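Local coordinates for protein Cry37AA1 (Bacillus thuringiensis, PDB 4RHZ) that binds calcium and pairs with Cry23Aa1 as the C2-fold partner of a binary, probably insecticidal, toxin complex, at residues B[10-15]-B[115-120]; B[22-27]-B[78-83]; B[72-77]-B[97-102]; B[88-93]-B[109-114]. All blocks are in the same frame, centred on the assembly; numbering follows the deposited sequence.

Contact 1 of 4, residues B[10-15]-B[115-120]; sequences INFYNE and SYVTIK
Asn11 and Tyr13 face Thr118 and Tyr116 as hydrogen-bonded pairs of two antiparallel strands, whose axes approach to 4.8 Å and run at 167°. Ile10 with Ile119 and Phe12 with Val117 are the non-hydrogen-bonded pairs between them. Asn11 N donates to Thr118 O at 3.0 Å, and Thr118 N returns a bond to Asn11 O; the Tyr13–Tyr116 pair is likewise joined by two N-H...O bonds.

On the face of Tyr13 and Tyr116 the two phenol rings form an offset stack, centroids 4.3 Å apart and planes 13° from parallel. Tyr116 CG sits between its own backbone N and carbonyl carbon (chi1 63°), which swings the ring back over Tyr13, where the hydroxyl oxygen lies above the ring centre. Tyr13 CB in turn lies over the Tyr116 face. A water joins Tyr13 OH to Thr118 OG1, 2.8 Å from the latter. The other face is apolar: Ile10 CG2 meets Val117 CG1 at 3.8 Å, and Phe12 CD2 lies beside Val117 CG2. Past the paired region, Ser115 OG donates to Asn14 OD1 at 2.7 Å, tying down the amide whose ND2 bonds Asp89 of the calcium site.

The strands are the central two of their four-stranded sheet, with 55-62 beyond 4-13 and 105-110 beyond 115-125. Phe12 and Ile119 pack on strands 38-43 and 73-81 of the facing sheet, Ile10 on 38-43.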
loop_
_atom_site.group_PDB
_atom_site.type_symbol
_atom_site.label_atom_id
_atom_site.label_comp_id
_atom_site.label_asym_id
_atom_site.label_seq_id
_atom_site.Cartn_x
_atom_site.Cartn_y
_atom_site.Cartn_z
ATOM N N ILE B 10 -1.948 18.053 1.994
ATOM C CA ILE B 10 -1.759 18.091 0.620
ATOM C C ILE B 10 -0.275 17.946 0.321
ATOM O O ILE B 10 0.550 18.633 0.965
ATOM C CB ILE B 10 -2.189 19.493 0.109
ATOM C CG1 ILE B 10 -3.658 19.814 0.534
ATOM C CG2 ILE B 10 -1.917 19.617 -1.343
ATOM C CD1 ILE B 10 -4.123 21.188 0.099
ATOM N N ASN B 11 0.064 17.103 -0.684
ATOM C CA ASN B 11 1.432 16.937 -1.118
ATOM C C ASN B 11 1.602 17.233 -2.555
ATOM O O ASN B 11 0.796 16.770 -3.369
ATOM C CB ASN B 11 1.863 15.509 -0.838
ATOM C CG ASN B 11 2.308 15.348 0.581
ATOM O OD1 ASN B 11 3.381 15.795 0.912
ATOM N ND2 ASN B 11 1.474 14.782 1.442
ATOM N N PHE B 12 2.660 17.994 -2.873
ATOM C CA PHE B 12 2.954 18.428 -4.209
ATOM C C PHE B 12 4.177 17.687 -4.763
ATOM O O PHE B 12 5.125 17.510 -4.060
ATOM C CB PHE B 12 3.251 19.915 -4.195
ATOM C CG PHE B 12 2.133 20.780 -3.597
ATOM C CD1 PHE B 12 2.086 21.037 -2.218
ATOM C CD2 PHE B 12 1.157 21.374 -4.443
ATOM C CE1 PHE B 12 1.075 21.857 -1.681
ATOM C CE2 PHE B 12 0.167 22.192 -3.937
ATOM C CZ PHE B 12 0.105 22.453 -2.541
ATOM N N TYR B 13 4.179 17.316 -6.050
ATOM C CA TYR B 13 5.248 16.530 -6.642
ATOM C C TYR B 13 5.522 17.107 -7.993
ATOM O O TYR B 13 4.556 17.437 -8.698
ATOM C CB TYR B 13 4.818 15.077 -6.797
ATOM C CG TYR B 13 4.536 14.412 -5.512
ATOM C CD1 TYR B 13 5.559 13.750 -4.793
ATOM C CD2 TYR B 13 3.263 14.440 -4.982
ATOM C CE1 TYR B 13 5.276 13.106 -3.512
ATOM C CE2 TYR B 13 2.962 13.800 -3.795
ATOM C CZ TYR B 13 3.977 13.143 -3.033
ATOM O OH TYR B 13 3.625 12.521 -1.825
ATOM N N ASN B 14 6.812 17.240 -8.354
ATOM C CA ASN B 14 7.257 17.706 -9.697
ATOM C C ASN B 14 8.698 17.214 -9.822
ATOM O O ASN B 14 9.559 17.748 -9.142
ATOM C CB ASN B 14 7.212 19.230 -9.774
ATOM C CG ASN B 14 7.288 19.815 -11.219
ATOM O OD1 ASN B 14 7.096 19.162 -12.260
ATOM N ND2 ASN B 14 7.522 21.110 -11.260
ATOM N N GLU B 15 8.946 16.149 -10.595
ATOM C CA GLU B 15 10.300 15.595 -10.774
ATOM C C GLU B 15 11.239 16.649 -11.379
ATOM O O GLU B 15 10.949 17.191 -12.446
ATOM C CB GLU B 15 10.284 14.418 -11.715
ATOM C CG GLU B 15 11.182 13.315 -11.228
ATOM C CD GLU B 15 11.444 12.228 -12.261
ATOM O OE1 GLU B 15 12.113 12.452 -13.261
ATOM O OE2 GLU B 15 11.020 11.099 -12.024
ATOM N N SER B 115 4.679 14.876 -12.107
ATOM C CA SER B 115 4.036 16.118 -11.675
ATOM C C SER B 115 2.544 15.840 -11.325
ATOM O O SER B 115 1.711 15.510 -12.223
ATOM C CB SER B 115 4.118 17.152 -12.796
ATOM O OG SER B 115 5.444 17.343 -13.259
ATOM N N TYR B 116 2.193 15.972 -10.038
ATOM C CA TYR B 116 0.845 15.665 -9.573
ATOM C C TYR B 116 0.657 16.146 -8.161
ATOM O O TYR B 116 1.629 16.571 -7.555
ATOM C CB TYR B 116 0.616 14.154 -9.615
ATOM C CG TYR B 116 1.494 13.296 -8.704
ATOM C CD1 TYR B 116 1.044 12.847 -7.466
ATOM C CD2 TYR B 116 2.739 12.827 -9.145
ATOM C CE1 TYR B 116 1.878 11.997 -6.641
ATOM C CE2 TYR B 116 3.576 11.971 -8.316
ATOM C CZ TYR B 116 3.159 11.607 -7.104
ATOM O OH TYR B 116 3.945 10.756 -6.381
ATOM N N VAL B 117 -0.562 16.014 -7.603
ATOM C CA VAL B 117 -0.828 16.430 -6.232
ATOM C C VAL B 117 -1.627 15.354 -5.553
ATOM O O VAL B 117 -2.416 14.696 -6.253
ATOM C CB VAL B 117 -1.701 17.708 -6.247
ATOM C CG1 VAL B 117 -2.085 18.120 -4.869
ATOM C CG2 VAL B 117 -0.958 18.853 -6.908
ATOM N N THR B 118 -1.465 15.149 -4.232
ATOM C CA THR B 118 -2.313 14.235 -3.556
ATOM C C THR B 118 -2.994 14.941 -2.357
ATOM O O THR B 118 -2.461 15.927 -1.822
ATOM C CB THR B 118 -1.555 13.001 -3.016
ATOM O OG1 THR B 118 -0.732 13.368 -1.906
ATOM C CG2 THR B 118 -0.764 12.211 -4.094
ATOM N N ILE B 119 -4.181 14.476 -1.930
ATOM C CA ILE B 119 -4.858 15.123 -0.846
ATOM C C ILE B 119 -5.453 14.076 0.019
ATOM O O ILE B 119 -6.130 13.164 -0.452
ATOM C CB ILE B 119 -6.056 16.043 -1.353
ATOM C CG1 ILE B 119 -5.558 17.235 -2.136
ATOM C CG2 ILE B 119 -6.785 16.730 -0.188
ATOM C CD1 ILE B 119 -5.671 17.071 -3.513
ATOM N N LYS B 120 -5.269 14.232 1.311
ATOM C CA LYS B 120 -5.779 13.301 2.291
ATOM C C LYS B 120 -6.588 14.148 3.220
ATOM O O LYS B 120 -6.220 15.291 3.395
ATOM C CB LYS B 120 -4.543 12.836 3.051
ATOM C CG LYS B 120 -4.791 12.216 4.343
ATOM C CD LYS B 120 -3.476 12.097 5.141
ATOM C CE LYS B 120 -3.750 11.303 6.415
ATOM N NZ LYS B 120 -2.561 11.355 7.329
HETATM O O HOH W 1 1.361 11.545 -1.401
#

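Contact 2 of 4, residues B[22-27]-B[78-83]; sequences EPYGYI and DVKEYD
This is an antiparallel pairing between the two inner strands of one sheet of the C2-type beta sandwich, where the approach to strand 26-30 runs beside the end of strand 73-81. The end-to-end directions of the touching parts are 171° apart. Two hydrogen-bonded pairs, Tyr24 with Lys80 and Tyr26 with Asp78, flank a non-hydrogen-bonded one, Gly25 with Val79. Tyr24 N to Lys80 O and Lys80 N to Tyr24 O are both 2.9 Å long, the second at 168° at the hydrogen.

The chain turns a corner at Gly25, whose backbone conformation would jam a beta carbon against the preceding carbonyl oxygen. Gly25 CA makes a CA-H...O contact with Asp78 O at 3.2 Å, where a beta carbon would have no room.

Inward, Val79 presents its two methyls to different partners: CG1 to Pro23 CB, and CG2 to Ile27 CG1 at 3.6 Å. This apolar side faces Phe12 and Trp41.

On the opposite side both tyrosines fold over the neighbouring strand, each ring taking a CH-pi contact from a beta carbon on one face. Lys80 CB lies 3.9 Å from the Tyr24 ring centroid, while the hydroxyl of that ring bonds Asp88. Asp78 CB sits likewise over Tyr26, whose chi1 of 64° carries the ring across to it. A water donates to Asp78 OD2 at 2.6 Å and is also hydrogen-bonded to Tyr26 OH.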
loop_
_atom_site.group_PDB
_atom_site.type_symbol
_atom_site.label_atom_id
_atom_site.label_comp_id
_atom_site.label_asym_id
_atom_site.label_seq_id
_atom_site.Cartn_x
_atom_site.Cartn_y
_atom_site.Cartn_z
ATOM N N GLU B 22 7.567 24.619 -6.351
ATOM C CA GLU B 22 7.070 25.947 -6.039
ATOM C C GLU B 22 5.651 26.148 -6.551
ATOM O O GLU B 22 5.396 26.914 -7.491
ATOM C CB GLU B 22 8.045 27.002 -6.559
ATOM C CG GLU B 22 9.217 27.101 -5.583
ATOM C CD GLU B 22 10.567 27.008 -6.265
ATOM O OE1 GLU B 22 11.363 26.127 -5.835
ATOM O OE2 GLU B 22 10.808 27.806 -7.216
ATOM N N PRO B 23 4.711 25.428 -5.941
ATOM C CA PRO B 23 3.393 25.410 -6.619
ATOM C C PRO B 23 2.676 26.759 -6.477
ATOM O O PRO B 23 2.743 27.357 -5.392
ATOM C CB PRO B 23 2.639 24.333 -5.839
ATOM C CG PRO B 23 3.285 24.320 -4.483
ATOM C CD PRO B 23 4.754 24.544 -4.764
ATOM N N TYR B 24 2.048 27.258 -7.541
ATOM C CA TYR B 24 1.081 28.320 -7.370
ATOM C C TYR B 24 -0.242 27.913 -8.011
ATOM O O TYR B 24 -0.264 27.099 -8.938
ATOM C CB TYR B 24 1.541 29.633 -7.998
ATOM C CG TYR B 24 1.648 29.622 -9.515
ATOM C CD1 TYR B 24 0.595 30.079 -10.311
ATOM C CD2 TYR B 24 2.828 29.194 -10.159
ATOM C CE1 TYR B 24 0.687 30.095 -11.716
ATOM C CE2 TYR B 24 2.936 29.209 -11.567
ATOM C CZ TYR B 24 1.869 29.639 -12.339
ATOM O OH TYR B 24 1.971 29.647 -13.741
ATOM N N GLY B 25 -1.336 28.500 -7.528
ATOM C CA GLY B 25 -2.679 28.368 -8.127
ATOM C C GLY B 25 -3.641 28.158 -6.977
ATOM O O GLY B 25 -3.571 28.895 -5.990
ATOM N N TYR B 26 -4.488 27.119 -7.049
ATOM C CA TYR B 26 -5.433 26.836 -5.980
ATOM C C TYR B 26 -5.792 25.358 -6.009
ATOM O O TYR B 26 -5.630 24.705 -7.030
ATOM C CB TYR B 26 -6.729 27.732 -6.136
ATOM C CG TYR B 26 -7.529 27.455 -7.410
ATOM C CD1 TYR B 26 -8.416 26.348 -7.488
ATOM C CD2 TYR B 26 -7.376 28.254 -8.542
ATOM C CE1 TYR B 26 -9.129 26.069 -8.659
ATOM C CE2 TYR B 26 -8.142 28.001 -9.741
ATOM C CZ TYR B 26 -8.971 26.888 -9.771
ATOM O OH TYR B 26 -9.696 26.579 -10.894
ATOM N N ILE B 27 -6.325 24.860 -4.898
ATOM C CA ILE B 27 -7.015 23.590 -4.833
ATOM C C ILE B 27 -8.325 23.837 -4.052
ATOM O O ILE B 27 -8.364 24.575 -3.017
ATOM C CB ILE B 27 -6.161 22.481 -4.132
ATOM C CG1 ILE B 27 -4.859 22.208 -4.940
ATOM C CG2 ILE B 27 -6.962 21.147 -3.920
ATOM C CD1 ILE B 27 -3.726 21.626 -4.058
ATOM N N ASP B 78 -6.041 23.801 -9.930
ATOM C CA ASP B 78 -5.301 24.420 -11.001
ATOM C C ASP B 78 -3.950 24.751 -10.379
ATOM O O ASP B 78 -3.798 25.789 -9.727
ATOM C CB ASP B 78 -5.959 25.765 -11.421
ATOM C CG ASP B 78 -5.307 26.376 -12.657
ATOM O OD1 ASP B 78 -4.139 26.052 -13.019
ATOM O OD2 ASP B 78 -6.034 27.106 -13.362
ATOM N N VAL B 79 -2.980 23.873 -10.556
ATOM C CA VAL B 79 -1.705 23.962 -9.818
ATOM C C VAL B 79 -0.579 23.901 -10.819
ATOM O O VAL B 79 -0.499 22.976 -11.612
ATOM C CB VAL B 79 -1.574 22.809 -8.778
ATOM C CG1 VAL B 79 -0.263 22.921 -7.952
ATOM C CG2 VAL B 79 -2.792 22.778 -7.862
ATOM N N LYS B 80 0.283 24.897 -10.735
ATOM C CA LYS B 80 1.409 25.064 -11.607
ATOM C C LYS B 80 2.774 25.362 -11.025
ATOM O O LYS B 80 3.011 25.871 -9.931
ATOM C CB LYS B 80 1.138 26.147 -12.638
ATOM C CG LYS B 80 0.076 25.857 -13.608
ATOM C CD LYS B 80 -0.151 26.998 -14.499
ATOM C CE LYS B 80 -1.527 26.984 -14.998
ATOM N NZ LYS B 80 -1.644 27.654 -16.263
ATOM N N GLU B 81 3.695 25.012 -11.870
ATOM C CA GLU B 81 5.062 25.356 -11.735
ATOM C C GLU B 81 5.522 26.197 -12.885
ATOM O O GLU B 81 5.282 25.973 -14.181
ATOM C CB GLU B 81 6.010 24.291 -11.266
ATOM C CG GLU B 81 6.846 24.823 -10.153
ATOM C CD GLU B 81 7.926 23.889 -9.729
ATOM O OE1 GLU B 81 7.740 23.136 -8.796
ATOM O OE2 GLU B 81 8.978 23.917 -10.334
ATOM N N TYR B 82 6.313 27.109 -12.333
ATOM C CA TYR B 82 6.895 28.319 -12.843
ATOM C C TYR B 82 7.638 28.107 -14.086
ATOM O O TYR B 82 8.405 27.192 -14.233
ATOM C CB TYR B 82 7.912 28.856 -11.822
ATOM C CG TYR B 82 8.789 27.799 -11.116
ATOM C CD1 TYR B 82 8.332 27.148 -9.991
ATOM C CD2 TYR B 82 10.058 27.475 -11.561
ATOM C CE1 TYR B 82 9.084 26.201 -9.338
ATOM C CE2 TYR B 82 10.829 26.521 -10.891
ATOM C CZ TYR B 82 10.321 25.887 -9.770
ATOM O OH TYR B 82 11.014 24.928 -9.062
ATOM N N ASP B 83 7.465 29.072 -14.949
ATOM C CA ASP B 83 7.910 29.084 -16.300
ATOM C C ASP B 83 9.415 29.166 -16.377
ATOM O O ASP B 83 9.945 30.247 -16.541
ATOM C CB ASP B 83 7.417 30.441 -16.775
ATOM C CG ASP B 83 7.452 31.519 -15.626
ATOM O OD1 ASP B 83 6.774 32.556 -15.720
ATOM O OD2 ASP B 83 8.155 31.332 -14.612
HETATM O O HOH W 2 -8.567 27.743 -13.035
#

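Contact 3 of 4, residues B[72-77]-B[97-102]; sequences QMCFYG and KVCSTP
Cys74 and Cys99 form a disulfide across a non-hydrogen-bonded antiparallel pair, SG to SG 2.1 Å, with a chi3 of 105°. Both sulfurs are anti to their own carbonyl carbons, and the S-S bond bridges the strands on one face of the sheet. The CA atoms of Cys74 and Cys99 are drawn to 3.8 Å, well short of the flanking hydrogen-bonded pairs: Met73–Ser100 is 5.7 Å between CA atoms. Those pairs hold the backbone, as in Val98 N to Phe75 O at 3.0 Å.

Further along, the Lys97 chain bends at chi2 (80°) and then runs out extended beside Tyr76, pointing the same way. Its CE lies 3.9 Å from the Tyr76 ring centroid and its NZ 4.2 Å from that centroid, both over one face, giving a CH-pi contact and a cation-pi contact together. The polar ends are held by others: NZ bonds Pro94 O and the Tyr76 hydroxyl bonds Asp37.

On the sheet face away from the disulfide, Phe75 turns its edge toward Val98 O and Ser100 OG, the latter hydrogen-bonded to Val104 O, and packs on Phe8, Val106 and Ile119 of the facing sheet. Gln230 and Asn51 of the Cry23Aa1 chain bond the backbone of Cys99, and Thr247 of that chain packs on both cysteines. The arrangement is a cross-strand disulfide in a beta hairpin, here at the interface of the binary complex.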
loop_
_atom_site.group_PDB
_atom_site.type_symbol
_atom_site.label_atom_id
_atom_site.label_comp_id
_atom_site.label_asym_id
_atom_site.label_seq_id
_atom_site.Cartn_x
_atom_site.Cartn_y
_atom_site.Cartn_z
ATOM N N GLN B 72 -18.059 11.865 1.822
ATOM C CA GLN B 72 -17.617 12.133 0.455
ATOM C C GLN B 72 -17.022 13.527 0.314
ATOM O O GLN B 72 -17.572 14.495 0.815
ATOM C CB GLN B 72 -18.828 12.032 -0.518
ATOM C CG GLN B 72 -18.574 12.360 -1.978
ATOM C CD GLN B 72 -19.839 12.148 -2.892
ATOM O OE1 GLN B 72 -20.432 11.048 -2.951
ATOM N NE2 GLN B 72 -20.244 13.210 -3.578
ATOM N N MET B 73 -15.948 13.655 -0.464
ATOM C CA MET B 73 -15.434 14.956 -0.709
ATOM C C MET B 73 -14.765 14.906 -2.030
ATOM O O MET B 73 -14.142 13.884 -2.363
ATOM C CB MET B 73 -14.511 15.310 0.471
ATOM C CG MET B 73 -13.885 16.655 0.359
ATOM S SD MET B 73 -13.856 17.696 1.875
ATOM C CE MET B 73 -14.275 16.802 3.252
ATOM N N CYS B 74 -14.902 15.973 -2.823
ATOM C CA CYS B 74 -14.438 15.965 -4.166
ATOM C C CYS B 74 -13.440 17.060 -4.296
ATOM O O CYS B 74 -13.626 18.096 -3.689
ATOM C CB CYS B 74 -15.622 16.156 -5.133
ATOM S SG CYS B 74 -16.822 14.801 -5.049
ATOM N N PHE B 75 -12.366 16.878 -5.081
ATOM C CA PHE B 75 -11.277 17.859 -5.048
ATOM C C PHE B 75 -10.875 18.174 -6.457
ATOM O O PHE B 75 -10.950 17.296 -7.332
ATOM C CB PHE B 75 -10.045 17.291 -4.313
ATOM C CG PHE B 75 -10.278 16.920 -2.884
ATOM C CD1 PHE B 75 -10.626 15.615 -2.540
ATOM C CD2 PHE B 75 -10.098 17.850 -1.868
ATOM C CE1 PHE B 75 -10.862 15.249 -1.195
ATOM C CE2 PHE B 75 -10.258 17.491 -0.477
ATOM C CZ PHE B 75 -10.683 16.212 -0.138
ATOM N N TYR B 76 -10.375 19.378 -6.695
ATOM C CA TYR B 76 -9.719 19.673 -7.984
ATOM C C TYR B 76 -8.827 20.836 -7.827
ATOM O O TYR B 76 -8.958 21.585 -6.862
ATOM C CB TYR B 76 -10.750 20.008 -9.063
ATOM C CG TYR B 76 -11.584 21.299 -8.852
ATOM C CD1 TYR B 76 -11.300 22.428 -9.582
ATOM C CD2 TYR B 76 -12.668 21.342 -7.970
ATOM C CE1 TYR B 76 -12.063 23.579 -9.467
ATOM C CE2 TYR B 76 -13.434 22.511 -7.825
ATOM C CZ TYR B 76 -13.114 23.599 -8.605
ATOM O OH TYR B 76 -13.800 24.760 -8.549
ATOM N N GLY B 77 -7.960 21.034 -8.798
ATOM C CA GLY B 77 -6.926 22.010 -8.637
ATOM C C GLY B 77 -6.502 22.556 -9.974
ATOM O O GLY B 77 -6.601 21.861 -11.018
ATOM N N LYS B 97 -11.905 16.422 -11.506
ATOM C CA LYS B 97 -12.429 16.276 -10.189
ATOM C C LYS B 97 -12.275 14.845 -9.700
ATOM O O LYS B 97 -12.643 13.888 -10.438
ATOM C CB LYS B 97 -13.948 16.609 -10.180
ATOM C CG LYS B 97 -14.228 18.122 -9.976
ATOM C CD LYS B 97 -14.035 18.869 -11.296
ATOM C CE LYS B 97 -14.500 20.370 -11.177
ATOM N NZ LYS B 97 -13.945 21.187 -12.331
ATOM N N VAL B 98 -11.720 14.663 -8.487
ATOM C CA VAL B 98 -11.590 13.277 -7.916
ATOM C C VAL B 98 -12.104 13.302 -6.515
ATOM O O VAL B 98 -11.693 14.158 -5.746
ATOM C CB VAL B 98 -10.078 12.717 -7.949
ATOM C CG1 VAL B 98 -10.016 11.202 -7.616
ATOM C CG2 VAL B 98 -9.442 12.929 -9.349
ATOM N N CYS B 99 -12.996 12.375 -6.169
ATOM C CA CYS B 99 -13.607 12.339 -4.850
ATOM C C CYS B 99 -13.094 11.101 -4.041
ATOM O O CYS B 99 -12.708 10.114 -4.620
ATOM C CB CYS B 99 -15.171 12.211 -5.016
ATOM S SG CYS B 99 -15.848 13.445 -6.276
ATOM N N SER B 100 -13.197 11.142 -2.721
ATOM C CA SER B 100 -12.985 9.963 -1.900
ATOM C C SER B 100 -13.759 10.072 -0.582
ATOM O O SER B 100 -14.148 11.155 -0.184
ATOM C CB SER B 100 -11.487 9.871 -1.548
ATOM O OG SER B 100 -11.085 11.081 -0.911
ATOM N N THR B 101 -13.930 8.956 0.107
ATOM C CA THR B 101 -14.296 8.944 1.526
ATOM C C THR B 101 -13.100 9.342 2.444
ATOM O O THR B 101 -11.962 9.222 2.039
ATOM C CB THR B 101 -14.659 7.516 1.917
ATOM O OG1 THR B 101 -13.521 6.684 1.619
ATOM C CG2 THR B 101 -15.885 7.006 1.092
ATOM N N PRO B 102 -13.357 9.839 3.678
ATOM C CA PRO B 102 -12.209 10.217 4.533
ATOM C C PRO B 102 -11.381 8.968 4.868
ATOM O O PRO B 102 -11.950 7.940 5.179
ATOM C CB PRO B 102 -12.876 10.770 5.815
ATOM C CG PRO B 102 -14.244 10.174 5.828
ATOM C CD PRO B 102 -14.651 9.943 4.402
#

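Contact 4 of 4, residues B[88-93]-B[109-114]; sequences DDILAY and DGDEKG. With CA (calcium ion), chain D.
The calcium site at one end of the sandwich is built where strand 89-100 passes the turn after strand 105-110. Asp89 OD1 binds the calcium ion at 2.4 Å and Glu112 OE1 at 2.5 Å, one carboxylate oxygen from each segment, and three waters complete the ligands modelled here. Asp111 serves as a second-shell residue: two of those waters donate to it, one to each carboxylate oxygen, with the water on OD2 3.0 Å away.

Asp111 CG lies between its backbone N and carbonyl carbon (chi1 59°), which folds the carboxylate back to Ile90 N; the contacts there to OD1 and OD2 are weak hydrogen bonds. A firmer one runs the other way, Asp111 N to Ile90 O at 2.9 Å. The chain passes tightly at Gly110, whose CA is 3.9 Å from Leu91 CA. The Tyr93 hydroxyl reaches Asp111, its OH 3.2 Å from Asp111 CB and its ring plane 73° from that carboxylate. Asp89 OD2 is bonded by Asn14, which fixes the rotation of the liganding group.

Three acidic side chains meet here, with Asp89 OD1 and Asp111 OD2 5.1 Å apart; the metal probably offsets their mutual repulsion and so links the two segments.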
loop_
_atom_site.group_PDB
_atom_site.type_symbol
_atom_site.label_atom_id
_atom_site.label_comp_id
_atom_site.label_asym_id
_atom_site.label_seq_id
_atom_site.Cartn_x
_atom_site.Cartn_y
_atom_site.Cartn_z
ATOM N N ASP B 88 4.516 26.784 -18.282
ATOM C CA ASP B 88 4.522 26.303 -16.906
ATOM C C ASP B 88 4.323 24.795 -16.828
ATOM O O ASP B 88 3.628 24.218 -17.659
ATOM C CB ASP B 88 3.441 27.022 -16.088
ATOM C CG ASP B 88 3.522 28.520 -16.223
ATOM O OD1 ASP B 88 3.894 29.208 -15.227
ATOM O OD2 ASP B 88 3.211 28.991 -17.352
ATOM N N ASP B 89 5.001 24.182 -15.863
ATOM C CA ASP B 89 4.706 22.846 -15.404
ATOM C C ASP B 89 3.264 22.799 -14.868
ATOM O O ASP B 89 2.847 23.717 -14.132
ATOM C CB ASP B 89 5.664 22.467 -14.260
ATOM C CG ASP B 89 7.034 21.964 -14.767
ATOM O OD1 ASP B 89 7.280 22.012 -15.986
ATOM O OD2 ASP B 89 7.865 21.497 -13.948
ATOM N N ILE B 90 2.507 21.759 -15.226
ATOM C CA ILE B 90 1.199 21.602 -14.627
ATOM C C ILE B 90 1.222 20.420 -13.707
ATOM O O ILE B 90 1.613 19.339 -14.144
ATOM C CB ILE B 90 0.090 21.528 -15.739
ATOM C CG1 ILE B 90 0.002 22.906 -16.444
ATOM C CG2 ILE B 90 -1.224 21.207 -15.145
ATOM C CD1 ILE B 90 -0.032 22.802 -17.824
ATOM N N LEU B 91 0.831 20.624 -12.445
ATOM C CA LEU B 91 0.697 19.603 -11.424
ATOM C C LEU B 91 -0.776 19.156 -11.278
ATOM O O LEU B 91 -1.022 18.034 -10.735
ATOM C CB LEU B 91 1.160 20.126 -10.051
ATOM C CG LEU B 91 2.674 20.219 -9.696
ATOM C CD1 LEU B 91 3.391 21.022 -10.762
ATOM C CD2 LEU B 91 2.994 20.809 -8.297
ATOM N N ALA B 92 -1.741 19.997 -11.732
ATOM C CA ALA B 92 -3.183 19.636 -11.681
ATOM C C ALA B 92 -3.979 20.559 -12.618
ATOM O O ALA B 92 -3.658 21.752 -12.710
ATOM C CB ALA B 92 -3.751 19.709 -10.270
ATOM N N TYR B 93 -4.958 19.983 -13.310
ATOM C CA TYR B 93 -5.823 20.708 -14.202
ATOM C C TYR B 93 -7.200 20.792 -13.575
ATOM O O TYR B 93 -7.675 19.823 -12.977
ATOM C CB TYR B 93 -5.972 19.999 -15.525
ATOM C CG TYR B 93 -4.745 19.862 -16.426
ATOM C CD1 TYR B 93 -3.870 18.788 -16.293
ATOM C CD2 TYR B 93 -4.534 20.753 -17.466
ATOM C CE1 TYR B 93 -2.764 18.608 -17.168
ATOM C CE2 TYR B 93 -3.471 20.587 -18.342
ATOM C CZ TYR B 93 -2.587 19.477 -18.194
ATOM O OH TYR B 93 -1.503 19.319 -19.075
ATOM N N ASP B 109 -3.835 14.598 -11.370
ATOM C CA ASP B 109 -2.717 14.393 -12.286
ATOM C C ASP B 109 -2.281 15.627 -13.023
ATOM O O ASP B 109 -3.104 16.477 -13.418
ATOM C CB ASP B 109 -2.999 13.243 -13.338
ATOM C CG ASP B 109 -3.450 11.983 -12.666
ATOM O OD1 ASP B 109 -4.662 11.571 -12.804
ATOM O OD2 ASP B 109 -2.609 11.442 -11.893
ATOM N N GLY B 110 -0.980 15.681 -13.303
ATOM C CA GLY B 110 -0.395 16.853 -14.001
ATOM C C GLY B 110 -0.058 16.485 -15.417
ATOM O O GLY B 110 -0.626 15.546 -15.976
ATOM N N ASP B 111 0.879 17.212 -16.018
ATOM C CA ASP B 111 1.157 17.015 -17.419
ATOM C C ASP B 111 2.251 15.984 -17.621
ATOM O O ASP B 111 2.636 15.685 -18.789
ATOM C CB ASP B 111 1.438 18.356 -18.154
ATOM C CG ASP B 111 2.639 19.122 -17.551
ATOM O OD1 ASP B 111 3.253 18.623 -16.573
ATOM O OD2 ASP B 111 2.975 20.200 -18.085
ATOM N N GLU B 112 2.683 15.369 -16.536
ATOM C CA GLU B 112 3.716 14.298 -16.616
ATOM C C GLU B 112 3.466 13.380 -15.464
ATOM O O GLU B 112 2.820 13.821 -14.472
ATOM C CB GLU B 112 5.163 14.831 -16.428
ATOM C CG GLU B 112 5.588 15.869 -17.423
ATOM C CD GLU B 112 7.136 16.171 -17.339
ATOM O OE1 GLU B 112 7.485 17.334 -17.205
ATOM O OE2 GLU B 112 7.986 15.254 -17.408
ATOM N N LYS B 113 3.974 12.140 -15.559
ATOM C CA LYS B 113 3.709 11.193 -14.470
ATOM C C LYS B 113 4.296 11.601 -13.135
ATOM O O LYS B 113 3.798 11.136 -12.106
ATOM C CB LYS B 113 4.158 9.755 -14.775
ATOM C CG LYS B 113 5.644 9.594 -15.043
ATOM C CD LYS B 113 5.965 8.108 -15.480
ATOM C CE LYS B 113 7.396 8.016 -16.079
ATOM N NZ LYS B 113 7.619 6.767 -16.906
ATOM N N GLY B 114 5.363 12.395 -13.143
ATOM C CA GLY B 114 6.005 12.797 -11.882
ATOM C C GLY B 114 5.627 14.220 -11.393
ATOM O O GLY B 114 6.171 14.698 -10.379
HETATM CA CA CA D . 7.097 19.729 -16.740
HETATM O O HOH W 3 -5.580 17.097 -13.149
HETATM O O HOH W 4 5.336 18.991 -15.185
HETATM O O HOH W 5 5.945 20.325 -18.288
HETATM O O HOH W 6 8.250 19.353 -14.398
#

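How the contacts relate
Contact 1 lies in the sheet ordered 55-62, 4-13, 115-125, 105-110, while contacts 2 and 3 lie in the facing sheet and share strand 73-81. Contact 4 joins the two sheets at the calcium end, through strands 89-100 and 105-110. Along the chain, contact 1 closes the longest loop and the other three are nested inside it; contact 3 crosses both contact 2 and contact 4. Centres of contacts 1, 2 and 4 are about 9 to 11 Å apart, and contact 3 lies about 18 Å from contact 4. The metal site and the disulfide therefore lie apart, joined by common strands and a shared apolar interior, with most Cry23Aa1 contacts of these segments at contact 3.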